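Side-chain contacts in putative aminooxidase (Propionibacterium acnes, PDB 2BA9), which isomerises polyunsaturated fatty acids, producing conjugated linoleic acid, and carries a bound flavin-adenine dinucleotide: residues T123-Y128 with D146-L151; N131-K136 with V181-D186; D140-F145 with D378-W383; E401-G406 with C412-D417. All coordinates share one frame; numbering follows the deposited sequence.

Interaction 1 of 4, residues T123-Y128 with D146-L151; sequences TKYQGY and DEFLAL
With CG anti to the carbonyl carbon (chi1 -59°), Y125 holds its phenol ring out toward helix 145-151, and F148 meets it from that helix with CG anti to the backbone N (chi1 165°). The two side chains run antiparallel past one another and form an oblique aromatic pair between the helix and two overlapping beta turns, type I from T123 to Q126 and type II from Y125 to Y128. The ring centroids of Y125 and F148 are 5.1 Å apart and their planes meet at 53°. One corner of the phenylalanine does the touching: F148 CE1 sits over one face of the tyrosine, out toward its rim, 3.5 Å from Y125 CE2, with F148 CZ 3.8 Å from that same Y125 CE2. The backbones stay well apart, CA of Y125 lying 11.3 Å from CA of F148, and the contact is made by side chains alone. F148 is embedded among L117 of helix 106-122 and A178 and L182 of helix 178-184, which places the pair within the helical part of the fold. Beyond the rings, Y125 OH is hydrogen-bonded to D140 OD2 and to N152 ND2, which fix the polar end. The opposite face of the Y125 ring is covered by the aliphatic chain of K124, whose CG lies 4.0 Å above the ring centre and whose NZ donates a hydrogen bond to Y125 OH at 3.1 Å.

Interaction 2 of 4, residues N131-K136 with V181-D186; sequences NGHYNK and VLKYLD. With NA (sodium ion), chain B.
K183 leaves the last turn of helix 178-184 with its CB directed at G132 and H133. CB and CG carry the chain toward the loop, extended about chi2 and chi3, and the first atom to touch is CD, which lies 3.5 Å from G132 O and 3.8 Å from H133 CE1. The next carbon is wedged more tightly: K183 CE approaches G132 O to 3.1 Å and at the same time rests over one face of the H133 imidazole, 4.0 Å from its centroid and 19° off the ring normal, a CH-pi contact. Only at the end does the chain bend (chi4 -58°), and this turns NZ toward several oxygen atoms. There the ammonium donates to the carbonyls of A130 and Y128 and to a water 2.6 Å from K183 NZ; that water lies 2.7 Å from N135 O, to which it probably donates. Several acceptors thus grip a buried amine, and they would be expected to stabilise its positive charge. The imidazole itself is held in place, H133 ND1 bonding to Y379 OH and H133 NE2 to S404 O. At the other end of the lysine, K183 O binds the sodium ion at 2.5 Å. Waters on the ion donate to Y184 O and to D186 OD2. The sodium site is thus built from a carbonyl at the C-terminal end of a helix, water and one carboxylate, that of E410.

Interaction 3 of 4, residues D140-F145 with D378-W383; sequences DLMLPF and DYKAGW
Y379 is the first residue of 378-383 to meet the other segment, its side chain crossing that of M142 at about a right angle. CG of Y379 is anti to the backbone N (chi1 -160°), which presents CD2 to M142 CG at 3.7 Å. The sulfur passes the ring at its edge, M142 SD lying 5.3 Å from the Y379 centroid and 80° off the ring normal, a Met-aromatic contact. The hydroxyl is engaged elsewhere, Y379 OH being hydrogen-bonded to H133 ND1. K380 follows at the point where the backbones come nearest, its CA 5.8 Å from CA of M142, whose carbonyl O accepts a hydrogen bond from S376 OG at the start of the short helix. The extended chain of K380 begins on M142: K380 CG packs on M142 CB at 3.7 Å, and M142 SD lies 3.9 Å from K380 CA. Farther out, on the exposed side, the end of the lysine crosses over L143, where K380 CE lies 3.4 Å from L143 CD2; this is tighter than normal carbon contact, and the exact placing of the lysine tip is doubtful. The chain then turns at G382 with positive phi (108°), where G382 N donates to Y379 O at 3.1 Å and W383 N to D378 O at 3.2 Å. Helix 376-380, leaned against the 140-145 loop through the Met-aromatic pair, is thus closed by a Schellman motif that leads straight into helix 383-389.

Interaction 4 of 4, residues E401-G406 with C412-D417; sequences EIMSFG and CHYSKD. With FAD (flavin-adenine dinucleotide), chain D.
In the flavin-binding turn between strand 396-398 and helix 408-423, M403 and S404 pack against Y414 of the helix. M403 CB stands over one face of the phenol ring, offset toward the rim, 3.6 Å from Y414 CZ; measured to the centroid of the Y414 ring the distance is 3.9 Å at 25° off the ring normal, a CH-pi contact. The backbone joins in, M403 O lying 3.4 Å from Y414 CE1. Because the methionine is bent at both chi2 and chi3, its chain curls and brings M403 CE back to within 4.0 Å of Y414 OH. That hydroxyl is hydrogen-bonded to E388 OE2 of helix 383-389, which holds the far end of the ring. With CG anti to the backbone N (chi1 -170°), Y414 projects the ring toward the 3-10 turn 401-403, and S404 CB settles against Y414 CB at 4.0 Å. The turn follows strand 396-398, an outermost strand of the parallel sheet of the Rossmann-type fold, and leads from sheet to helix beside the cofactor. At its head E401 OE2 accepts a hydrogen bond from FAD O3' at 2.6 Å, while E401 OE1 makes a salt bridge with K45, whose NZ also bonds to the cofactor. G406, at the other end of the segment, passes close to the same hydroxyl, its C atom 3.2 Å from FAD O3'.

After helix 106-122 the chain runs through a long loop that supplies the first segments of interactions 1, 2 and 3 in turn. Interaction 1 closes the shortest of these three loops, onto helix 145-151; interaction 2 reaches on to helix 178-184, and interaction 3 waits until helix 376-380. All three cross one another along the chain, and they touch in space, F148 packing on both L141 and L182, and V181 on F145. Interaction 4 follows in series, a local closure between the turn after strand 396-398 and helix 408-423. Packing of Y184 on F405 joins interaction 2, and with it the loop and helices of interactions 1 to 3, to the flavin-binding region.

Interaction 1 of 4, residues T123-Y128 with D146-L151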
# COMPACT_ATOMS: atom_id res chain seq x y z
N THR A 123 18.32 -6.50 -17.54
CA THR A 123 19.43 -7.42 -17.65
C THR A 123 20.07 -7.78 -16.29
O THR A 123 19.76 -8.83 -15.71
CB THR A 123 20.48 -6.81 -18.59
OG1 THR A 123 20.80 -5.48 -18.14
CG2 THR A 123 19.93 -6.75 -20.02
N LYS A 124 20.94 -6.90 -15.80
CA LYS A 124 21.69 -7.12 -14.55
C LYS A 124 20.79 -7.52 -13.37
O LYS A 124 21.20 -8.35 -12.56
CB LYS A 124 22.47 -5.85 -14.20
CG LYS A 124 23.33 -5.94 -12.96
CD LYS A 124 24.11 -4.65 -12.75
CE LYS A 124 24.83 -4.60 -11.40
NZ LYS A 124 25.34 -3.21 -11.08
N TYR A 125 19.59 -6.95 -13.29
CA TYR A 125 18.65 -7.19 -12.18
C TYR A 125 17.36 -7.89 -12.60
O TYR A 125 16.34 -7.76 -11.93
CB TYR A 125 18.27 -5.87 -11.50
CG TYR A 125 19.47 -5.13 -10.95
CD1 TYR A 125 20.23 -5.69 -9.93
CD2 TYR A 125 19.82 -3.88 -11.42
CE1 TYR A 125 21.33 -5.03 -9.42
CE2 TYR A 125 20.92 -3.20 -10.92
CZ TYR A 125 21.68 -3.78 -9.92
OH TYR A 125 22.76 -3.12 -9.40
N GLN A 126 17.40 -8.64 -13.69
CA GLN A 126 16.22 -9.40 -14.13
C GLN A 126 15.63 -10.20 -12.97
O GLN A 126 16.37 -10.89 -12.27
CB GLN A 126 16.57 -10.32 -15.29
CG GLN A 126 15.40 -11.19 -15.71
CD GLN A 126 15.40 -11.60 -17.18
OE1 GLN A 126 14.60 -12.47 -17.58
NE2 GLN A 126 16.27 -10.98 -17.99
N GLY A 127 14.32 -10.10 -12.77
CA GLY A 127 13.64 -10.81 -11.68
C GLY A 127 13.24 -9.93 -10.52
O GLY A 127 12.34 -10.27 -9.76
N TYR A 128 13.91 -8.79 -10.39
CA TYR A 128 13.56 -7.76 -9.40
C TYR A 128 12.05 -7.50 -9.25
O TYR A 128 11.57 -7.17 -8.14
CB TYR A 128 14.26 -6.43 -9.77
CG TYR A 128 13.55 -5.64 -10.86
CD1 TYR A 128 12.67 -4.63 -10.54
CD2 TYR A 128 13.75 -5.91 -12.22
CE1 TYR A 128 12.01 -3.90 -11.51
CE2 TYR A 128 13.08 -5.18 -13.21
CZ TYR A 128 12.22 -4.18 -12.84
OH TYR A 128 11.54 -3.44 -13.79
N ASP A 146 18.41 4.99 -2.79
CA ASP A 146 19.43 5.96 -3.24
C ASP A 146 20.79 5.31 -3.34
O ASP A 146 21.57 5.65 -4.25
CB ASP A 146 19.54 7.17 -2.31
CG ASP A 146 18.43 8.19 -2.52
OD1 ASP A 146 17.95 8.35 -3.67
OD2 ASP A 146 18.06 8.84 -1.52
N GLU A 147 21.11 4.43 -2.39
CA GLU A 147 22.38 3.70 -2.41
C GLU A 147 22.43 2.77 -3.62
O GLU A 147 23.42 2.72 -4.34
CB GLU A 147 22.56 2.91 -1.11
CG GLU A 147 22.94 3.79 0.07
CD GLU A 147 23.17 3.00 1.35
OE1 GLU A 147 23.79 1.90 1.26
OE2 GLU A 147 22.72 3.48 2.42
N PHE A 148 21.34 2.04 -3.85
CA PHE A 148 21.19 1.24 -5.07
C PHE A 148 21.47 2.06 -6.33
O PHE A 148 22.26 1.65 -7.19
CB PHE A 148 19.77 0.63 -5.10
CG PHE A 148 19.37 0.08 -6.45
CD1 PHE A 148 19.75 -1.19 -6.84
CD2 PHE A 148 18.62 0.85 -7.33
CE1 PHE A 148 19.39 -1.71 -8.09
CE2 PHE A 148 18.24 0.34 -8.58
CZ PHE A 148 18.62 -0.94 -8.95
N LEU A 149 20.83 3.23 -6.44
CA LEU A 149 21.04 4.14 -7.58
C LEU A 149 22.50 4.61 -7.69
O LEU A 149 23.10 4.58 -8.78
CB LEU A 149 20.09 5.34 -7.50
CG LEU A 149 18.59 5.10 -7.74
CD1 LEU A 149 17.78 6.41 -7.73
CD2 LEU A 149 18.34 4.34 -9.03
N ALA A 150 23.06 5.05 -6.56
CA ALA A 150 24.44 5.51 -6.49
C ALA A 150 25.44 4.48 -7.00
O ALA A 150 26.37 4.80 -7.72
CB ALA A 150 24.80 5.92 -5.05
N LEU A 151 25.23 3.22 -6.65
CA LEU A 151 26.10 2.14 -7.08
C LEU A 151 26.13 2.01 -8.61
O LEU A 151 27.13 1.58 -9.19
CB LEU A 151 25.61 0.84 -6.46
CG LEU A 151 26.51 -0.38 -6.52
CD1 LEU A 151 27.78 -0.16 -5.71
CD2 LEU A 151 25.73 -1.56 -6.00

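Interaction 2 of 4, residues N131-K136 with V181-D186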
# COMPACT_ATOMS: atom_id res chain seq x y z
N ASN A 131 6.47 -10.54 -7.84
CA ASN A 131 5.65 -10.28 -6.68
C ASN A 131 6.21 -11.06 -5.48
O ASN A 131 6.70 -12.18 -5.63
CB ASN A 131 4.19 -10.67 -6.98
CG ASN A 131 3.28 -10.54 -5.78
OD1 ASN A 131 3.02 -11.52 -5.10
ND2 ASN A 131 2.80 -9.32 -5.52
N GLY A 132 6.18 -10.44 -4.31
CA GLY A 132 6.73 -11.06 -3.10
C GLY A 132 8.25 -11.06 -3.11
O GLY A 132 8.86 -10.54 -4.04
N HIS A 133 8.84 -11.64 -2.07
CA HIS A 133 10.29 -11.62 -1.86
C HIS A 133 10.90 -13.02 -1.67
O HIS A 133 12.10 -13.15 -1.38
CB HIS A 133 10.64 -10.72 -0.66
CG HIS A 133 10.08 -9.32 -0.76
ND1 HIS A 133 10.87 -8.21 -0.97
CD2 HIS A 133 8.81 -8.86 -0.68
CE1 HIS A 133 10.12 -7.13 -1.01
NE2 HIS A 133 8.86 -7.50 -0.84
N TYR A 134 10.08 -14.06 -1.86
CA TYR A 134 10.48 -15.46 -1.67
C TYR A 134 11.50 -15.90 -2.72
O TYR A 134 12.30 -16.82 -2.48
CB TYR A 134 9.25 -16.41 -1.63
CG TYR A 134 8.22 -16.20 -2.73
CD1 TYR A 134 8.37 -16.81 -3.95
CD2 TYR A 134 7.10 -15.38 -2.54
CE1 TYR A 134 7.47 -16.63 -4.96
CE2 TYR A 134 6.17 -15.18 -3.57
CZ TYR A 134 6.37 -15.82 -4.78
OH TYR A 134 5.51 -15.67 -5.83
N ASN A 135 11.47 -15.25 -3.88
CA ASN A 135 12.56 -15.33 -4.84
C ASN A 135 13.59 -14.27 -4.45
O ASN A 135 13.35 -13.06 -4.61
CB ASN A 135 12.08 -15.13 -6.28
CG ASN A 135 10.90 -16.05 -6.64
OD1 ASN A 135 9.77 -15.58 -6.85
ND2 ASN A 135 11.16 -17.35 -6.73
N LYS A 136 14.72 -14.71 -3.90
CA LYS A 136 15.73 -13.81 -3.33
C LYS A 136 16.30 -12.86 -4.39
O LYS A 136 16.81 -13.29 -5.44
CB LYS A 136 16.86 -14.64 -2.69
CG LYS A 136 17.87 -13.87 -1.82
CD LYS A 136 19.16 -14.74 -1.61
CE LYS A 136 20.24 -14.01 -0.81
NZ LYS A 136 21.55 -14.78 -0.69
N VAL A 181 10.71 -0.61 -3.75
CA VAL A 181 10.44 0.46 -4.72
C VAL A 181 10.16 -0.14 -6.09
O VAL A 181 9.15 0.21 -6.72
CB VAL A 181 11.63 1.45 -4.84
CG1 VAL A 181 11.34 2.55 -5.93
CG2 VAL A 181 11.97 2.08 -3.45
N LEU A 182 11.04 -1.05 -6.50
CA LEU A 182 11.06 -1.58 -7.86
C LEU A 182 10.05 -2.71 -8.12
O LEU A 182 9.77 -3.03 -9.29
CB LEU A 182 12.50 -1.96 -8.23
CG LEU A 182 13.42 -0.73 -8.36
CD1 LEU A 182 14.90 -1.10 -8.34
CD2 LEU A 182 13.07 0.06 -9.64
N LYS A 183 9.51 -3.29 -7.05
CA LYS A 183 8.38 -4.23 -7.15
C LYS A 183 7.05 -3.50 -7.37
O LYS A 183 6.17 -4.01 -8.05
CB LYS A 183 8.30 -5.16 -5.92
CG LYS A 183 9.38 -6.24 -5.95
CD LYS A 183 9.33 -7.19 -4.75
CE LYS A 183 10.55 -8.10 -4.75
NZ LYS A 183 10.70 -8.92 -6.00
N TYR A 184 6.91 -2.30 -6.79
CA TYR A 184 5.81 -1.38 -7.09
C TYR A 184 6.10 -0.61 -8.38
O TYR A 184 5.47 -0.85 -9.43
CB TYR A 184 5.58 -0.44 -5.90
CG TYR A 184 4.84 0.86 -6.16
CD1 TYR A 184 3.85 0.95 -7.13
CD2 TYR A 184 5.13 2.00 -5.41
CE1 TYR A 184 3.20 2.13 -7.37
CE2 TYR A 184 4.47 3.18 -5.62
CZ TYR A 184 3.50 3.25 -6.60
OH TYR A 184 2.82 4.43 -6.84
N LEU A 185 7.06 0.30 -8.32
CA LEU A 185 7.44 1.06 -9.50
C LEU A 185 8.48 0.30 -10.30
O LEU A 185 9.65 0.69 -10.38
CB LEU A 185 7.94 2.46 -9.12
CG LEU A 185 6.88 3.43 -8.60
CD1 LEU A 185 7.55 4.62 -7.94
CD2 LEU A 185 5.96 3.91 -9.71
N ASP A 186 8.06 -0.80 -10.90
CA ASP A 186 8.89 -1.47 -11.87
C ASP A 186 8.90 -0.59 -13.11
O ASP A 186 8.14 0.39 -13.19
CB ASP A 186 8.45 -2.92 -12.16
CG ASP A 186 7.03 -3.04 -12.69
OD1 ASP A 186 6.30 -2.04 -12.82
OD2 ASP A 186 6.63 -4.20 -12.95
NA NA B . 4.78 -5.53 -9.49
O HOH W 1 11.65 -11.28 -5.68
O HOH W 2 4.32 -3.34 -10.18
O HOH W 3 6.48 -5.49 -10.76
O HOH W 4 5.65 -7.33 -8.15

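Interaction 3 of 4, residues D140-F145 with D378-W383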
# COMPACT_ATOMS: atom_id res chain seq x y z
N ASP A 140 22.19 -5.95 -4.45
CA ASP A 140 22.10 -4.50 -4.64
C ASP A 140 20.70 -3.98 -4.30
O ASP A 140 20.56 -2.87 -3.80
CB ASP A 140 22.46 -4.11 -6.07
CG ASP A 140 23.91 -4.39 -6.42
OD1 ASP A 140 24.73 -4.75 -5.53
OD2 ASP A 140 24.23 -4.24 -7.61
N LEU A 141 19.68 -4.79 -4.56
CA LEU A 141 18.28 -4.39 -4.32
C LEU A 141 17.90 -4.37 -2.83
O LEU A 141 16.85 -3.85 -2.45
CB LEU A 141 17.33 -5.31 -5.09
CG LEU A 141 17.42 -5.20 -6.62
CD1 LEU A 141 16.71 -6.36 -7.27
CD2 LEU A 141 16.85 -3.88 -7.09
N MET A 142 18.77 -4.95 -2.01
CA MET A 142 18.59 -4.97 -0.55
C MET A 142 19.05 -3.67 0.13
O MET A 142 18.79 -3.46 1.32
CB MET A 142 19.36 -6.16 0.01
CG MET A 142 18.93 -7.49 -0.58
SD MET A 142 19.65 -8.89 0.27
CE MET A 142 19.11 -10.25 -0.80
N LEU A 143 19.72 -2.81 -0.65
CA LEU A 143 20.19 -1.51 -0.19
C LEU A 143 19.08 -0.46 -0.26
O LEU A 143 18.15 -0.60 -1.06
CB LEU A 143 21.34 -1.03 -1.08
CG LEU A 143 22.67 -1.77 -0.96
CD1 LEU A 143 23.67 -1.36 -2.07
CD2 LEU A 143 23.23 -1.51 0.45
N PRO A 144 19.18 0.62 0.56
CA PRO A 144 18.23 1.72 0.36
C PRO A 144 18.29 2.22 -1.09
O PRO A 144 19.35 2.17 -1.73
CB PRO A 144 18.71 2.79 1.36
CG PRO A 144 19.51 2.04 2.38
CD PRO A 144 20.12 0.89 1.66
N PHE A 145 17.13 2.67 -1.60
CA PHE A 145 17.00 3.00 -3.03
C PHE A 145 18.07 3.95 -3.55
O PHE A 145 18.58 3.72 -4.65
CB PHE A 145 15.61 3.55 -3.33
CG PHE A 145 15.27 3.59 -4.82
CD1 PHE A 145 15.23 2.44 -5.57
CD2 PHE A 145 14.91 4.79 -5.43
CE1 PHE A 145 14.92 2.47 -6.93
CE2 PHE A 145 14.58 4.83 -6.79
CZ PHE A 145 14.58 3.67 -7.53
N ASP A 378 17.97 -5.58 8.03
CA ASP A 378 17.12 -6.71 8.32
C ASP A 378 16.79 -7.46 7.02
O ASP A 378 16.82 -8.68 6.98
CB ASP A 378 15.86 -6.25 9.09
CG ASP A 378 16.17 -5.84 10.54
OD1 ASP A 378 17.25 -6.18 11.07
OD2 ASP A 378 15.31 -5.18 11.17
N TYR A 379 16.54 -6.73 5.94
CA TYR A 379 16.32 -7.36 4.64
C TYR A 379 17.56 -8.21 4.25
O TYR A 379 17.43 -9.38 3.88
CB TYR A 379 15.97 -6.31 3.56
CG TYR A 379 15.26 -6.87 2.33
CD1 TYR A 379 13.93 -6.53 2.04
CD2 TYR A 379 15.92 -7.75 1.47
CE1 TYR A 379 13.29 -7.05 0.90
CE2 TYR A 379 15.29 -8.27 0.35
CZ TYR A 379 13.99 -7.94 0.06
OH TYR A 379 13.42 -8.50 -1.06
N LYS A 380 18.75 -7.61 4.39
CA LYS A 380 20.04 -8.21 4.04
C LYS A 380 20.31 -9.43 4.91
O LYS A 380 20.88 -10.40 4.45
CB LYS A 380 21.20 -7.22 4.23
CG LYS A 380 21.43 -6.21 3.11
CD LYS A 380 22.62 -5.32 3.43
CE LYS A 380 22.62 -4.03 2.63
NZ LYS A 380 23.82 -3.20 3.03
N ALA A 381 19.89 -9.34 6.18
CA ALA A 381 20.12 -10.40 7.15
C ALA A 381 19.26 -11.62 6.88
O ALA A 381 19.41 -12.65 7.53
CB ALA A 381 19.88 -9.87 8.58
N GLY A 382 18.33 -11.50 5.92
CA GLY A 382 17.56 -12.64 5.41
C GLY A 382 16.10 -12.68 5.82
O GLY A 382 15.45 -13.71 5.65
N TRP A 383 15.57 -11.56 6.32
CA TRP A 383 14.21 -11.51 6.89
C TRP A 383 13.20 -12.41 6.17
O TRP A 383 12.57 -13.23 6.81
CB TRP A 383 13.67 -10.07 6.94
CG TRP A 383 12.55 -9.88 7.95
CD1 TRP A 383 12.69 -9.49 9.26
CD2 TRP A 383 11.15 -10.05 7.73
NE1 TRP A 383 11.45 -9.42 9.86
CE2 TRP A 383 10.49 -9.76 8.94
CE3 TRP A 383 10.38 -10.43 6.62
CZ2 TRP A 383 9.11 -9.84 9.08
CZ3 TRP A 383 9.00 -10.49 6.75
CH2 TRP A 383 8.39 -10.20 7.97

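Interaction 4 of 4, residues E401-G406 with C412-D417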
# COMPACT_ATOMS: atom_id res chain seq x y z
N GLU A 401 0.38 -6.87 3.25
CA GLU A 401 1.37 -5.90 2.77
C GLU A 401 2.82 -6.28 3.10
O GLU A 401 3.67 -6.19 2.23
CB GLU A 401 1.05 -4.51 3.29
CG GLU A 401 -0.23 -3.91 2.67
CD GLU A 401 -0.63 -2.58 3.31
OE1 GLU A 401 -0.55 -2.48 4.55
OE2 GLU A 401 -1.02 -1.65 2.58
N ILE A 402 3.08 -6.75 4.32
CA ILE A 402 4.45 -7.07 4.75
C ILE A 402 5.16 -8.07 3.83
O ILE A 402 6.35 -7.93 3.63
CB ILE A 402 4.50 -7.57 6.23
CG1 ILE A 402 5.94 -7.60 6.77
CG2 ILE A 402 3.84 -8.96 6.35
CD1 ILE A 402 6.79 -6.38 6.51
N MET A 403 4.42 -9.02 3.24
CA MET A 403 5.01 -10.10 2.41
C MET A 403 5.20 -9.76 0.93
O MET A 403 5.82 -10.53 0.17
CB MET A 403 4.16 -11.39 2.49
CG MET A 403 3.98 -11.97 3.89
SD MET A 403 5.50 -12.10 4.87
CE MET A 403 6.49 -13.17 3.82
N SER A 404 4.67 -8.61 0.53
CA SER A 404 4.69 -8.17 -0.85
C SER A 404 5.05 -6.68 -0.88
O SER A 404 6.22 -6.32 -0.83
CB SER A 404 3.34 -8.45 -1.54
OG SER A 404 2.24 -7.85 -0.84
N PHE A 405 4.03 -5.83 -0.95
CA PHE A 405 4.24 -4.40 -0.93
C PHE A 405 2.93 -3.75 -0.54
O PHE A 405 1.87 -4.35 -0.73
CB PHE A 405 4.70 -3.90 -2.30
CG PHE A 405 4.93 -2.44 -2.35
CD1 PHE A 405 6.07 -1.88 -1.80
CD2 PHE A 405 3.98 -1.60 -2.93
CE1 PHE A 405 6.27 -0.50 -1.83
CE2 PHE A 405 4.17 -0.23 -2.96
CZ PHE A 405 5.33 0.32 -2.42
N GLY A 406 3.00 -2.54 -0.00
CA GLY A 406 1.83 -1.79 0.41
C GLY A 406 1.00 -1.21 -0.73
O GLY A 406 0.69 -0.03 -0.70
N CYS A 412 -3.13 -8.51 -3.50
CA CYS A 412 -4.10 -9.43 -4.09
C CYS A 412 -3.37 -10.49 -4.92
O CYS A 412 -3.68 -11.67 -4.83
CB CYS A 412 -5.11 -8.68 -4.97
SG CYS A 412 -6.24 -7.59 -4.05
N HIS A 413 -2.40 -10.05 -5.72
CA HIS A 413 -1.52 -10.94 -6.51
C HIS A 413 -0.77 -11.94 -5.61
O HIS A 413 -0.67 -13.15 -5.92
CB HIS A 413 -0.55 -10.07 -7.33
CG HIS A 413 0.27 -10.82 -8.34
ND1 HIS A 413 1.27 -10.21 -9.07
CD2 HIS A 413 0.27 -12.12 -8.71
CE1 HIS A 413 1.83 -11.10 -9.86
NE2 HIS A 413 1.25 -12.27 -9.67
N TYR A 414 -0.28 -11.46 -4.47
CA TYR A 414 0.34 -12.34 -3.50
C TYR A 414 -0.67 -13.35 -2.92
O TYR A 414 -0.33 -14.53 -2.77
CB TYR A 414 0.99 -11.55 -2.36
CG TYR A 414 1.84 -12.41 -1.45
CD1 TYR A 414 3.21 -12.48 -1.61
CD2 TYR A 414 1.26 -13.17 -0.44
CE1 TYR A 414 3.99 -13.28 -0.79
CE2 TYR A 414 2.03 -13.97 0.39
CZ TYR A 414 3.39 -14.02 0.21
OH TYR A 414 4.16 -14.80 1.02
N SER A 415 -1.87 -12.90 -2.59
CA SER A 415 -2.93 -13.82 -2.11
C SER A 415 -3.26 -14.93 -3.14
O SER A 415 -3.28 -16.12 -2.81
CB SER A 415 -4.19 -13.05 -1.69
OG SER A 415 -4.09 -12.57 -0.34
N LYS A 416 -3.51 -14.52 -4.38
CA LYS A 416 -3.68 -15.44 -5.53
C LYS A 416 -2.58 -16.51 -5.57
O LYS A 416 -2.86 -17.72 -5.65
CB LYS A 416 -3.65 -14.64 -6.84
CG LYS A 416 -3.77 -15.42 -8.15
CD LYS A 416 -3.52 -14.48 -9.34
CE LYS A 416 -3.89 -15.10 -10.68
NZ LYS A 416 -2.93 -16.13 -11.10
N ASP A 417 -1.33 -16.07 -5.54
CA ASP A 417 -0.19 -16.97 -5.65
C ASP A 417 -0.04 -17.86 -4.41
O ASP A 417 0.42 -18.98 -4.53
CB ASP A 417 1.11 -16.18 -5.87
CG ASP A 417 1.25 -15.64 -7.29
OD1 ASP A 417 0.55 -16.12 -8.22
OD2 ASP A 417 2.08 -14.73 -7.49
PA FAD D . -5.48 -3.26 4.52
O1A FAD D . -5.98 -2.55 3.30
O2A FAD D . -4.88 -2.41 5.62
O5B FAD D . -6.71 -4.05 5.19
C5B FAD D . -6.44 -4.84 6.32
C4B FAD D . -7.74 -5.31 6.95
O4B FAD D . -7.44 -6.12 8.06
C3B FAD D . -8.60 -4.13 7.42
O3B FAD D . -9.90 -4.25 6.88
C2B FAD D . -8.56 -4.25 8.93
O2B FAD D . -9.71 -3.69 9.56
C1B FAD D . -8.30 -5.75 9.11
N9A FAD D . -7.71 -6.01 10.44
C8A FAD D . -6.59 -5.43 10.99
N7A FAD D . -6.41 -5.92 12.25
C5A FAD D . -7.40 -6.82 12.50
C6A FAD D . -7.73 -7.62 13.62
N6A FAD D . -6.76 -7.86 14.56
N1A FAD D . -8.82 -8.48 13.54
C2A FAD D . -9.63 -8.51 12.41
N3A FAD D . -9.30 -7.71 11.32
C4A FAD D . -8.23 -6.88 11.37
N1 FAD D . -2.64 1.14 -3.30
C2 FAD D . -2.48 1.10 -4.67
O2 FAD D . -2.43 0.02 -5.25
N3 FAD D . -2.36 2.28 -5.38
C4 FAD D . -2.43 3.50 -4.73
O4 FAD D . -2.34 4.54 -5.40
C4X FAD D . -2.61 3.54 -3.34
N5 FAD D . -2.65 4.74 -2.65
C5X FAD D . -2.99 4.79 -1.31
C6 FAD D . -3.17 6.02 -0.67
C7 FAD D . -3.54 6.06 0.67
C7M FAD D . -3.75 7.40 1.31
C8 FAD D . -3.72 4.87 1.37
C8M FAD D . -4.12 4.86 2.82
C9 FAD D . -3.53 3.65 0.73
C9A FAD D . -3.15 3.60 -0.61
N10 FAD D . -2.93 2.37 -1.28
C10 FAD D . -2.73 2.35 -2.64
C1' FAD D . -2.58 1.14 -0.52
C2' FAD D . -3.73 0.14 -0.47
O2' FAD D . -4.96 0.76 -0.10
C3' FAD D . -3.34 -0.95 0.51
O3' FAD D . -2.04 -1.44 0.19
C4' FAD D . -4.37 -2.07 0.50
O4' FAD D . -5.60 -1.65 1.09
C5' FAD D . -3.78 -3.27 1.24
O5' FAD D . -4.78 -4.20 1.52
P FAD D . -4.59 -5.26 2.73
O1P FAD D . -5.82 -6.12 2.89
O2P FAD D . -3.36 -6.06 2.45
O3P FAD D . -4.42 -4.39 4.07